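Local coordinates for L-arabinose ABC transporter, periplasmic L-arabinose-binding protein (Burkholderia thailandensis, PDB 4KZK), which binds sugars in the bacterial periplasm, here beta-D-galactopyranose, and probably delivers L-arabinose to its ABC transporter, at residues G94-A99 with D297-M302; K118-D123 with D136-G141; D259-G264 with G282-I287. One frame throughout, in Å; residues are numbered along the deposited sequence.

Interaction 1 of 3, residues G94-A99 with D297-M302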
loop_
_atom_site.group_PDB
_atom_site.type_symbol
_atom_site.label_atom_id
_atom_site.label_comp_id
_atom_site.label_asym_id
_atom_site.label_seq_id
_atom_site.Cartn_x
_atom_site.Cartn_y
_atom_site.Cartn_z
ATOM N N GLY A 94 10.154 16.844 -14.534
ATOM C CA GLY A 94 9.652 16.461 -13.226
ATOM C C GLY A 94 9.643 14.965 -13.029
ATOM O O GLY A 94 9.652 14.218 -13.998
ATOM N N VAL A 95 9.600 14.555 -11.763
ATOM C CA VAL A 95 9.510 13.135 -11.397
ATOM C C VAL A 95 8.611 12.969 -10.160
ATOM O O VAL A 95 8.720 13.712 -9.152
ATOM C CB VAL A 95 10.926 12.536 -11.141
ATOM C CG1 VAL A 95 11.698 13.351 -10.113
ATOM C CG2 VAL A 95 10.858 11.054 -10.735
ATOM N N ILE A 96 7.740 11.968 -10.248
ATOM C CA ILE A 96 6.922 11.503 -9.129
ATOM C C ILE A 96 7.476 10.136 -8.753
ATOM O O ILE A 96 7.718 9.313 -9.637
ATOM C CB ILE A 96 5.445 11.406 -9.542
ATOM C CG1 ILE A 96 4.890 12.781 -9.943
ATOM C CG2 ILE A 96 4.601 10.796 -8.438
ATOM C CD1 ILE A 96 3.635 12.731 -10.778
ATOM N N ILE A 97 7.742 9.922 -7.478
ATOM C CA ILE A 97 8.423 8.690 -7.073
ATOM C C ILE A 97 7.824 8.078 -5.808
ATOM O O ILE A 97 7.507 8.793 -4.870
ATOM C CB ILE A 97 9.946 8.922 -6.903
ATOM C CG1 ILE A 97 10.683 7.614 -6.559
ATOM C CG2 ILE A 97 10.245 10.035 -5.891
ATOM C CD1 ILE A 97 12.174 7.648 -6.804
ATOM N N CYS A 98 7.678 6.757 -5.821
ATOM C CA CYS A 98 7.478 5.984 -4.601
ATOM C C CYS A 98 8.771 5.217 -4.405
ATOM O O CYS A 98 8.993 4.205 -5.061
ATOM C CB CYS A 98 6.293 5.019 -4.679
ATOM S SG CYS A 98 6.089 4.135 -3.087
ATOM N N ALA A 99 9.635 5.736 -3.546
ATOM C CA ALA A 99 10.963 5.181 -3.379
ATOM C C ALA A 99 10.908 3.861 -2.619
ATOM O O ALA A 99 10.012 3.629 -1.819
ATOM C CB ALA A 99 11.856 6.185 -2.665
ATOM N N ASP A 297 -4.070 12.490 -10.579
ATOM C CA ASP A 297 -4.046 13.815 -9.915
ATOM C C ASP A 297 -2.638 14.267 -9.550
ATOM O O ASP A 297 -2.320 15.454 -9.626
ATOM C CB ASP A 297 -4.932 13.874 -8.666
ATOM C CG ASP A 297 -6.406 13.854 -9.000
ATOM O OD1 ASP A 297 -6.736 13.624 -10.171
ATOM O OD2 ASP A 297 -7.209 14.071 -8.079
ATOM N N THR A 298 -1.789 13.334 -9.142
ATOM C CA THR A 298 -0.403 13.676 -8.889
ATOM C C THR A 298 0.244 14.174 -10.181
ATOM O O THR A 298 0.958 15.185 -10.173
ATOM C CB THR A 298 0.393 12.468 -8.384
ATOM O OG1 THR A 298 0.205 11.372 -9.292
ATOM C CG2 THR A 298 -0.039 12.098 -6.958
ATOM N N SER A 299 -0.003 13.478 -11.290
ATOM C CA SER A 299 0.626 13.831 -12.560
ATOM C C SER A 299 0.153 15.209 -13.033
ATOM O O SER A 299 0.940 15.995 -13.570
ATOM C CB SER A 299 0.347 12.764 -13.630
ATOM O OG SER A 299 0.938 11.507 -13.317
ATOM N N VAL A 300 -1.124 15.511 -12.818
ATOM C CA VAL A 300 -1.638 16.849 -13.155
ATOM C C VAL A 300 -1.038 17.930 -12.252
ATOM O O VAL A 300 -0.660 19.012 -12.743
ATOM C CB VAL A 300 -3.184 16.884 -13.136
ATOM C CG1 VAL A 300 -3.710 18.314 -13.222
ATOM C CG2 VAL A 300 -3.719 16.048 -14.290
ATOM N N ASN A 301 -0.943 17.652 -10.955
ATOM C CA ASN A 301 -0.314 18.574 -10.026
ATOM C C ASN A 301 1.117 18.870 -10.465
ATOM O O ASN A 301 1.519 20.036 -10.506
ATOM C CB ASN A 301 -0.346 18.032 -8.592
ATOM C CG ASN A 301 -1.735 18.070 -7.976
ATOM O OD1 ASN A 301 -2.616 18.823 -8.409
ATOM N ND2 ASN A 301 -1.931 17.276 -6.937
ATOM N N MET A 302 1.863 17.829 -10.834
ATOM C CA MET A 302 3.212 18.002 -11.386
ATOM C C MET A 302 3.211 18.814 -12.692
ATOM O O MET A 302 3.992 19.744 -12.842
ATOM C CB MET A 302 3.896 16.638 -11.606
ATOM C CG MET A 302 5.281 16.737 -12.241
ATOM S SD MET A 302 6.430 17.706 -11.246
ATOM C CE MET A 302 6.766 16.608 -9.876
#
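Ile96 and Met302 carry this contact from opposite elements: the isoleucine reaches out of strand 94-98 to helix 291-308, while the methionine leans from the helix back to the strand. Ile96 touches with one atom, CD1. With CG1 anti to its own carbonyl carbon (chi1 -62°) and chi2 extended, the side chain brings its terminal methyl up to the helix backbone. Ile96 CD1 lies 3.7 Å from Ser299 CA and equally far from Thr298 O, with CB of Met302 also beside it. Thr298 and Ser299 bring their hydroxyls to the flank of the same methyl, Thr298 OG1 at 4.0 Å and Ser299 OG at 3.9 Å from Ile96 CD1. Each hydroxyl has its hydrogen-bond partner one turn back along the helix, His294 O for Thr298 and Gly295 O for Ser299. Met302 approaches differently. Its chain, bent at chi2 and chi3, folds the thioether over the strand, where Met302 SD lies 4.0 Å from Gly94 CA. At the folded end Met302 CE lies 3.6 Å from Val95 O. Strand and helix axes come within 9.3 Å and run roughly antiparallel at 151°, and each end of the contact has its own residue pair, Met302 near Gly94 and Ser299 near Ile96. This is helix-on-sheet packing in a Rossmann-like alpha/beta domain. Phe41 and Ile39 of strand 38-43 and Met120 and Val122 of strand 118-122 extend the same apolar layer. Because methyl, methylene and thioether groups rest on backbone atoms and on one another, and the nearby hydroxyls are engaged within the helix, cohesion comes from van der Waals packing and burial of apolar surface, without polar bonds between the two segments.

Interaction 2 of 3, residues K118-D123 with D136-G141. With GAL (beta-D-galactopyranose), chain B.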
loop_
_atom_site.group_PDB
_atom_site.type_symbol
_atom_site.label_atom_id
_atom_site.label_comp_id
_atom_site.label_asym_id
_atom_site.label_seq_id
_atom_site.Cartn_x
_atom_site.Cartn_y
_atom_site.Cartn_z
ATOM N N LYS A 118 11.486 18.974 -11.057
ATOM C CA LYS A 118 10.652 19.124 -9.863
ATOM C C LYS A 118 10.363 17.738 -9.319
ATOM O O LYS A 118 10.267 16.797 -10.103
ATOM C CB LYS A 118 9.363 19.858 -10.193
ATOM C CG LYS A 118 9.644 21.328 -10.446
ATOM C CD LYS A 118 8.454 22.116 -10.932
ATOM C CE LYS A 118 8.736 23.608 -10.864
ATOM N NZ LYS A 118 9.795 24.022 -11.818
ATOM N N LEU A 119 10.274 17.644 -7.993
ATOM C CA LEU A 119 10.182 16.362 -7.286
ATOM C C LEU A 119 8.917 16.282 -6.424
ATOM O O LEU A 119 8.683 17.147 -5.576
ATOM C CB LEU A 119 11.418 16.173 -6.396
ATOM C CG LEU A 119 11.414 14.962 -5.457
ATOM C CD1 LEU A 119 11.373 13.656 -6.228
ATOM C CD2 LEU A 119 12.592 15.006 -4.504
ATOM N N MET A 120 8.152 15.203 -6.622
ATOM C CA MET A 120 6.948 14.883 -5.855
ATOM C C MET A 120 7.011 13.415 -5.438
ATOM O O MET A 120 7.552 12.604 -6.163
ATOM C CB MET A 120 5.723 15.096 -6.732
ATOM C CG MET A 120 4.395 14.766 -6.081
ATOM S SD MET A 120 3.060 15.194 -7.201
ATOM C CE MET A 120 3.199 16.977 -7.218
ATOM N N SER A 121 6.490 13.109 -4.257
ATOM C CA SER A 121 6.420 11.718 -3.777
ATOM C C SER A 121 4.987 11.221 -3.766
ATOM O O SER A 121 4.023 11.997 -3.636
ATOM C CB SER A 121 7.042 11.578 -2.385
ATOM O OG SER A 121 6.399 12.428 -1.485
ATOM N N VAL A 122 4.849 9.913 -3.910
ATOM C CA VAL A 122 3.543 9.259 -3.838
ATOM C C VAL A 122 3.701 8.003 -2.986
ATOM O O VAL A 122 4.722 7.304 -3.073
ATOM C CB VAL A 122 2.960 8.999 -5.254
ATOM C CG1 VAL A 122 3.782 7.997 -6.037
ATOM C CG2 VAL A 122 1.498 8.603 -5.175
ATOM N N ASP A 123 2.679 7.754 -2.165
ATOM C CA ASP A 123 2.531 6.594 -1.280
ATOM C C ASP A 123 3.426 6.645 -0.064
ATOM O O ASP A 123 2.928 6.717 1.039
ATOM C CB ASP A 123 2.690 5.280 -2.042
ATOM C CG ASP A 123 1.812 5.242 -3.256
ATOM O OD1 ASP A 123 0.572 5.365 -3.081
ATOM O OD2 ASP A 123 2.325 5.157 -4.383
ATOM N N ASP A 136 9.780 20.199 1.676
ATOM C CA ASP A 136 9.700 20.829 0.355
ATOM C C ASP A 136 9.235 19.861 -0.749
ATOM O O ASP A 136 9.214 20.217 -1.935
ATOM C CB ASP A 136 11.075 21.397 -0.019
ATOM C CG ASP A 136 12.168 20.340 0.014
ATOM O OD1 ASP A 136 11.991 19.342 0.749
ATOM O OD2 ASP A 136 13.204 20.502 -0.679
ATOM N N VAL A 137 8.860 18.646 -0.370
ATOM C CA VAL A 137 8.422 17.666 -1.357
ATOM C C VAL A 137 6.929 17.431 -1.198
ATOM O O VAL A 137 6.487 16.912 -0.169
ATOM C CB VAL A 137 9.181 16.336 -1.234
ATOM C CG1 VAL A 137 8.656 15.335 -2.252
ATOM C CG2 VAL A 137 10.681 16.553 -1.435
ATOM N N PRO A 138 6.146 17.840 -2.197
ATOM C CA PRO A 138 4.709 17.580 -2.102
ATOM C C PRO A 138 4.476 16.083 -2.153
ATOM O O PRO A 138 5.161 15.383 -2.902
ATOM C CB PRO A 138 4.145 18.257 -3.350
ATOM C CG PRO A 138 5.300 18.283 -4.294
ATOM C CD PRO A 138 6.491 18.531 -3.450
ATOM N N HIS A 139 3.526 15.628 -1.346
ATOM C CA HIS A 139 3.281 14.206 -1.147
ATOM C C HIS A 139 1.804 13.860 -1.259
ATOM O O HIS A 139 0.949 14.619 -0.818
ATOM C CB HIS A 139 3.782 13.795 0.227
ATOM C CG HIS A 139 3.585 12.343 0.507
ATOM N ND1 HIS A 139 4.305 11.360 -0.141
ATOM C CD2 HIS A 139 2.733 11.701 1.340
ATOM C CE1 HIS A 139 3.881 10.177 0.261
ATOM N NE2 HIS A 139 2.949 10.356 1.172
ATOM N N MET A 140 1.508 12.711 -1.839
ATOM C CA MET A 140 0.171 12.144 -1.765
ATOM C C MET A 140 0.270 10.725 -1.276
ATOM O O MET A 140 1.046 9.937 -1.830
ATOM C CB MET A 140 -0.541 12.167 -3.109
ATOM C CG MET A 140 -1.972 11.666 -3.005
ATOM S SD MET A 140 -2.913 11.579 -4.544
ATOM C CE MET A 140 -2.988 13.311 -5.006
ATOM N N GLY A 141 -0.466 10.409 -0.214
ATOM C CA GLY A 141 -0.540 9.038 0.284
ATOM C C GLY A 141 -1.908 8.780 0.840
ATOM O O GLY A 141 -2.818 9.589 0.642
HETATM C C1 GAL B . 2.557 1.566 -0.575
HETATM C C2 GAL B . 2.314 0.073 -0.779
HETATM C C3 GAL B . 1.300 -0.099 -1.918
HETATM C C4 GAL B . 0.048 0.723 -1.624
HETATM C C5 GAL B . 0.444 2.175 -1.419
HETATM C C6 GAL B . -0.755 3.041 -1.060
HETATM O O1 GAL B . 3.397 1.702 0.555
HETATM O O2 GAL B . 3.542 -0.533 -1.108
HETATM O O3 GAL B . 0.972 -1.479 -2.121
HETATM O O4 GAL B . -0.643 0.207 -0.513
HETATM O O5 GAL B . 1.336 2.241 -0.316
HETATM O O6 GAL B . -0.363 4.390 -0.868
HETATM O O HOH W 1 10.282 19.019 -4.131
#
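Ser121 and His139 face each other as a parallel bridge pair, and the backbone bonds around them set the register. Ser121 N donates to Pro138 O at 3.0 Å. Met140 N returns a bond to Ser121 O at 3.2 Å, and Asp123 N closes on Met140 O at 2.7 Å. A water continues the link past the direct backbone bonds, donating to both Leu119 O and Asp136 O.

The side-chain hydrogen bond joins Ser121 OG and His139 ND1 at 2.7 Å. The hydroxyl meets the imidazole at its edge, near the ring plane; chi1 of 58° sets OG between backbone N and carbonyl carbon, facing the histidine. CE1 of the same ring abuts Asp123 C, again edge-on.

Apolar contacts occupy the other end. Met120 and Pro138 cross at about a right angle, Met120 CE resting 3.8 Å from Pro138 CG. Leu119 CD2 meets Val137 CG2 at 3.9 Å.

One bond reaches the sugar: galactose O6 donates to Asp123 OD1 at 2.6 Å, and that oxygen also accepts from His294 ND1 and Trp50 NE1, so three donors grip it just where the chain comes up to the sugar.

The two strands are adjacent, nearly parallel members of the sheet, with 94-98 beyond one and 315-324 beyond the other. Helix 291-308 packs on the face bearing Met120 and Met140, through Met302, Thr298 and His294.

Interaction 3 of 3, residues D259-G264 with G282-I287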
loop_
_atom_site.group_PDB
_atom_site.type_symbol
_atom_site.label_atom_id
_atom_site.label_comp_id
_atom_site.label_asym_id
_atom_site.label_seq_id
_atom_site.Cartn_x
_atom_site.Cartn_y
_atom_site.Cartn_z
ATOM N N ASP A 259 -11.555 -20.593 9.240
ATOM C CA ASP A 259 -10.809 -20.274 10.450
ATOM C C ASP A 259 -9.916 -19.060 10.294
ATOM O O ASP A 259 -9.189 -18.726 11.218
ATOM C CB ASP A 259 -9.982 -21.490 10.880
ATOM C CG ASP A 259 -10.851 -22.655 11.308
ATOM O OD1 ASP A 259 -11.940 -22.424 11.884
ATOM O OD2 ASP A 259 -10.450 -23.794 11.038
ATOM N N MET A 260 -10.018 -18.375 9.151
ATOM C CA MET A 260 -9.173 -17.197 8.864
ATOM C C MET A 260 -9.996 -16.061 8.271
ATOM O O MET A 260 -10.675 -16.260 7.275
ATOM C CB MET A 260 -8.052 -17.558 7.878
ATOM C CG MET A 260 -7.284 -16.355 7.296
ATOM S SD MET A 260 -6.320 -15.410 8.499
ATOM C CE MET A 260 -4.938 -16.481 8.874
ATOM N N ILE A 261 -9.925 -14.877 8.876
ATOM C CA ILE A 261 -10.483 -13.661 8.256
ATOM C C ILE A 261 -9.347 -12.667 8.052
ATOM O O ILE A 261 -8.817 -12.121 9.018
ATOM C CB ILE A 261 -11.593 -13.026 9.113
ATOM C CG1 ILE A 261 -12.723 -14.029 9.325
ATOM C CG2 ILE A 261 -12.108 -11.756 8.462
ATOM C CD1 ILE A 261 -13.698 -13.593 10.388
ATOM N N ALA A 262 -8.983 -12.443 6.799
ATOM C CA ALA A 262 -7.897 -11.550 6.452
ATOM C C ALA A 262 -8.417 -10.439 5.570
ATOM O O ALA A 262 -9.181 -10.697 4.651
ATOM C CB ALA A 262 -6.800 -12.328 5.733
ATOM N N VAL A 263 -7.990 -9.208 5.853
ATOM C CA VAL A 263 -8.430 -8.048 5.066
ATOM C C VAL A 263 -7.204 -7.233 4.702
ATOM O O VAL A 263 -6.394 -6.890 5.572
ATOM C CB VAL A 263 -9.462 -7.190 5.846
ATOM C CG1 VAL A 263 -9.761 -5.871 5.135
ATOM C CG2 VAL A 263 -10.729 -7.980 6.076
ATOM N N GLY A 264 -7.063 -6.950 3.418
ATOM C CA GLY A 264 -5.953 -6.182 2.903
ATOM C C GLY A 264 -6.243 -4.719 2.690
ATOM O O GLY A 264 -7.278 -4.208 3.134
ATOM N N GLY A 282 -9.425 -17.408 2.639
ATOM C CA GLY A 282 -9.380 -16.595 3.844
ATOM C C GLY A 282 -9.138 -15.117 3.625
ATOM O O GLY A 282 -9.257 -14.343 4.567
ATOM N N PHE A 283 -8.797 -14.717 2.393
ATOM C CA PHE A 283 -8.759 -13.312 2.026
ATOM C C PHE A 283 -10.211 -12.856 1.814
ATOM O O PHE A 283 -10.816 -13.118 0.762
ATOM C CB PHE A 283 -7.931 -13.126 0.775
ATOM C CG PHE A 283 -7.617 -11.694 0.471
ATOM C CD1 PHE A 283 -8.534 -10.892 -0.173
ATOM C CD2 PHE A 283 -6.403 -11.143 0.862
ATOM C CE1 PHE A 283 -8.241 -9.578 -0.456
ATOM C CE2 PHE A 283 -6.105 -9.821 0.580
ATOM C CZ PHE A 283 -7.038 -9.034 -0.064
ATOM N N PHE A 284 -10.740 -12.186 2.838
ATOM C CA PHE A 284 -12.155 -11.882 2.938
ATOM C C PHE A 284 -12.486 -10.551 2.270
ATOM O O PHE A 284 -13.527 -10.375 1.654
ATOM C CB PHE A 284 -12.551 -11.842 4.407
ATOM C CG PHE A 284 -13.907 -11.276 4.632
ATOM C CD1 PHE A 284 -15.024 -11.988 4.292
ATOM C CD2 PHE A 284 -14.056 -10.000 5.152
ATOM C CE1 PHE A 284 -16.284 -11.439 4.474
ATOM C CE2 PHE A 284 -15.304 -9.442 5.315
ATOM C CZ PHE A 284 -16.421 -10.167 4.985
ATOM N N GLY A 285 -11.606 -9.580 2.416
ATOM C CA GLY A 285 -11.906 -8.251 1.897
ATOM C C GLY A 285 -10.667 -7.403 1.773
ATOM O O GLY A 285 -9.572 -7.833 2.136
ATOM N N SER A 286 -10.850 -6.178 1.264
ATOM C CA SER A 286 -9.749 -5.234 1.123
ATOM C C SER A 286 -10.264 -3.823 1.201
ATOM O O SER A 286 -11.404 -3.567 0.811
ATOM C CB SER A 286 -9.068 -5.458 -0.230
ATOM O OG SER A 286 -7.989 -4.580 -0.439
ATOM N N ILE A 287 -9.445 -2.888 1.672
ATOM C CA ILE A 287 -9.853 -1.482 1.603
ATOM C C ILE A 287 -9.427 -0.941 0.244
ATOM O O ILE A 287 -8.214 -0.812 -0.047
ATOM C CB ILE A 287 -9.266 -0.620 2.746
ATOM C CG1 ILE A 287 -9.541 -1.229 4.122
ATOM C CG2 ILE A 287 -9.788 0.810 2.630
ATOM C CD1 ILE A 287 -11.009 -1.465 4.411
#
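Ala262 and Phe283 form a parallel bridge between strands 260-264 and 283-288, after which the register slips by one residue. Ala262 N donates to Gly282 O at 2.9 Å. Ala262 O then receives Phe284 N at 2.8 Å, and more weakly Gly285 N at 3.5 Å. The register shift is a beta bulge, and the Ala262 carbonyl faces two successive amides there, the second only weakly. Past the bulge the ladder resumes: Gly264 N binds Gly285 O at 3.0 Å, and Ile287 N reaches Gly264 O at 2.9 Å. Packing is close here because glycine backbone stands in for side chains; Met260 CG lies against Gly282, and the Phe283 ring sits obliquely by Gly264, with Phe283 CZ 4.1 Å from Gly264 N. Ser286 OG is hydrogen-bonded to Asp240 OD1 outside the pair.

The looser side belongs to Phe284, the partly exposed member of the contact. With CG anti to the backbone N (chi1 168°), its ring runs alongside Ile261 and Val263, all three pointing the same way. The contacts are longer: Val263 CG2 meets the edge of the Phe284 ring at CD2, 4.0 Å away, and Ile261 CG2 lies 4.1 Å from Phe284 CB. Glu158 of helix 144-161 adjoins both Ile261 and Phe284.

These strands are the two arms of a beta-alpha-beta unit joined through helix 269-276. The chemistry implies that backbone hydrogen bonding sets their alignment, with the bulge absorbed by a shared carbonyl, while apolar side chains add modest contacts on the Phe284 face.

Interactions 1 and 2 are neighbours, their centres 7 Å apart, because strands 94-98 and 118-122 adjoin in the sheet: Val95 N lies 2.9 Å from Lys118 O and Val95 O 3.0 Å from Met120 N, both probable hydrogen bonds. Interaction 3 lies on the other side of the chain's centre, about 30 Å from interaction 2 between centres, consistent with the two-lobed architecture of periplasmic binding proteins. The sugar sits between them. Interaction 2 bonds it directly through Asp123. In interaction 3 the side chain of Ser286 is about 9 Å from the bound galactose. In interaction 1 the side chain of Thr298 is about 10 Å from the bound galactose.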